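PDB 3OTN: SusD superfamily protein from Parabacteroides distasonis, which probably binds carbohydrate or another nutrient at the bacterial outer membrane. Local coordinates for residues L176-H181 and V185-V190. Sequence-based numbering, arbitrary orientation. Where two conformers were deposited one is given.
Sequences LAFSDH and VSMGAV
The ring of Phe178 lies across the first turn of helix 187-202, its CD2 3.7 Å from CB of Met187 while the amide nitrogen of Gly188 sits over one face, offset toward the rim. This is a capped helix N-terminus: Ser186 is the N-cap residue, and the loop 176-181, coming from helix 156-172, supplies carbonyls to the first N-H groups of the next helix in the helical SusD fold. Ala177 O takes a nearly straight bond from Met187 N at 2.7 Å. Phe178 O accepts from Gly188 N, also at 2.7 Å, in a more bent bond (152°). The Ser186 hydroxyl, set between its own backbone N and carbonyl carbon, folds back over the helix start, where its OG accepts from Ala189 N.

Beside the bonded carbonyls, Leu176 drives its isobutyl group against the helix. Its CD1 meets Val190 CG2 at 3.7 Å and also touches Val185 CG1, and the same leucine also touches Ala116 and Glu117 of helix 108-133. Met187, modelled as selenomethionine, sends CG anti to its backbone nitrogen (chi1 -166°), and its side chain crosses that of Phe178 at about a right angle, CG near CD2 and CE2; bends at the next two torsions then carry the chain back to the loop, bringing methyl CE to 3.6 Å from Leu176 O.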
loop_
_atom_site.group_PDB
_atom_site.type_symbol
_atom_site.label_atom_id
_atom_site.label_comp_id
_atom_site.label_asym_id
_atom_site.label_seq_id
_atom_site.Cartn_x
_atom_site.Cartn_y
_atom_site.Cartn_z
ATOM N N LEU A 176 -22.479 5.212 -6.683
ATOM C CA LEU A 176 -21.152 5.171 -7.323
ATOM C C LEU A 176 -21.032 4.168 -8.447
ATOM O O LEU A 176 -21.456 3.026 -8.278
ATOM C CB LEU A 176 -20.047 4.771 -6.312
ATOM C CG LEU A 176 -19.311 5.743 -5.434
ATOM C CD1 LEU A 176 -18.313 4.917 -4.549
ATOM C CD2 LEU A 176 -18.596 6.768 -6.298
ATOM N N ALA A 177 -20.363 4.552 -9.544
ATOM C CA ALA A 177 -20.087 3.628 -10.648
ATOM C C ALA A 177 -19.242 2.474 -10.143
ATOM O O ALA A 177 -18.429 2.688 -9.236
ATOM C CB ALA A 177 -19.327 4.355 -11.777
ATOM N N PHE A 178 -19.377 1.268 -10.715
ATOM C CA PHE A 178 -18.578 0.138 -10.208
ATOM C C PHE A 178 -17.091 0.259 -10.504
ATOM O O PHE A 178 -16.263 -0.133 -9.683
ATOM C CB PHE A 178 -19.095 -1.254 -10.644
ATOM C CG PHE A 178 -18.647 -2.372 -9.703
ATOM C CD1 PHE A 178 -17.378 -2.952 -9.822
ATOM C CD2 PHE A 178 -19.486 -2.797 -8.655
ATOM C CE1 PHE A 178 -16.958 -3.947 -8.938
ATOM C CE2 PHE A 178 -19.068 -3.785 -7.763
ATOM C CZ PHE A 178 -17.799 -4.353 -7.907
ATOM N N SER A 179 -16.743 0.777 -11.683
ATOM C CA SER A 179 -15.358 0.957 -12.064
ATOM C C SER A 179 -15.168 2.350 -12.646
ATOM O O SER A 179 -16.139 2.999 -13.035
ATOM C CB SER A 179 -14.932 -0.106 -13.066
ATOM O OG SER A 179 -15.667 0.004 -14.273
ATOM N N ASP A 180 -13.925 2.817 -12.637
ATOM C CA ASP A 180 -13.564 4.089 -13.249
ATOM C C ASP A 180 -12.132 4.025 -13.723
ATOM O O ASP A 180 -11.220 3.713 -12.923
ATOM C CB ASP A 180 -13.762 5.222 -12.241
ATOM C CG ASP A 180 -13.588 6.590 -12.855
ATOM O OD1 ASP A 180 -12.446 7.026 -13.073
ATOM O OD2 ASP A 180 -14.578 7.292 -13.051
ATOM N N HIS A 181 -11.899 4.442 -14.957
ATOM C CA HIS A 181 -10.585 4.353 -15.625
ATOM C C HIS A 181 -9.870 5.673 -15.713
ATOM O O HIS A 181 -8.955 5.823 -16.514
ATOM C CB HIS A 181 -10.733 3.794 -17.040
ATOM C CG HIS A 181 -10.871 2.313 -17.088
ATOM N ND1 HIS A 181 -10.687 1.588 -18.247
ATOM C CD2 HIS A 181 -11.173 1.416 -16.121
ATOM C CE1 HIS A 181 -10.882 0.307 -17.994
ATOM N NE2 HIS A 181 -11.179 0.174 -16.710
ATOM N N VAL A 185 -12.674 7.386 -7.299
ATOM C CA VAL A 185 -13.211 6.321 -6.461
ATOM C C VAL A 185 -14.405 5.641 -7.192
ATOM O O VAL A 185 -15.176 6.303 -7.878
ATOM C CB VAL A 185 -13.661 6.904 -5.090
ATOM C CG1 VAL A 185 -14.389 5.865 -4.265
ATOM C CG2 VAL A 185 -12.420 7.470 -4.359
ATOM N N SER A 186 -14.508 4.324 -7.088
ATOM C CA SER A 186 -15.564 3.534 -7.727
ATOM C C SER A 186 -16.064 2.535 -6.697
ATOM O O SER A 186 -15.443 2.366 -5.658
ATOM C CB SER A 186 -14.973 2.740 -8.897
ATOM O OG SER A 186 -13.947 1.846 -8.449
HETATM N N MSE A 187 -17.148 1.834 -7.003
HETATM C CA MSE A 187 -17.624 0.802 -6.080
HETATM C C MSE A 187 -16.598 -0.311 -5.950
HETATM O O MSE A 187 -16.462 -0.909 -4.880
HETATM C CB MSE A 187 -18.967 0.235 -6.523
HETATM C CG MSE A 187 -19.624 -0.573 -5.447
HETATM SE SE MSE A 187 -20.226 0.687 -4.107
HETATM C CE MSE A 187 -21.745 1.416 -5.058
ATOM N N GLY A 188 -15.844 -0.590 -7.009
ATOM C CA GLY A 188 -14.766 -1.581 -6.893
ATOM C C GLY A 188 -13.726 -1.207 -5.829
ATOM O O GLY A 188 -13.260 -2.062 -5.091
ATOM N N ALA A 189 -13.380 0.082 -5.750
ATOM C CA ALA A 189 -12.480 0.589 -4.744
ATOM C C ALA A 189 -13.079 0.414 -3.343
ATOM O O ALA A 189 -12.385 -0.021 -2.421
ATOM C CB ALA A 189 -12.120 2.121 -5.020
ATOM N N VAL A 190 -14.364 0.746 -3.200
ATOM C CA VAL A 190 -15.051 0.599 -1.916
ATOM C C VAL A 190 -15.051 -0.851 -1.480
ATOM O O VAL A 190 -14.806 -1.142 -0.307
ATOM C CB VAL A 190 -16.547 1.091 -2.011
ATOM C CG1 VAL A 190 -17.341 0.667 -0.773
ATOM C CG2 VAL A 190 -16.606 2.585 -2.258
#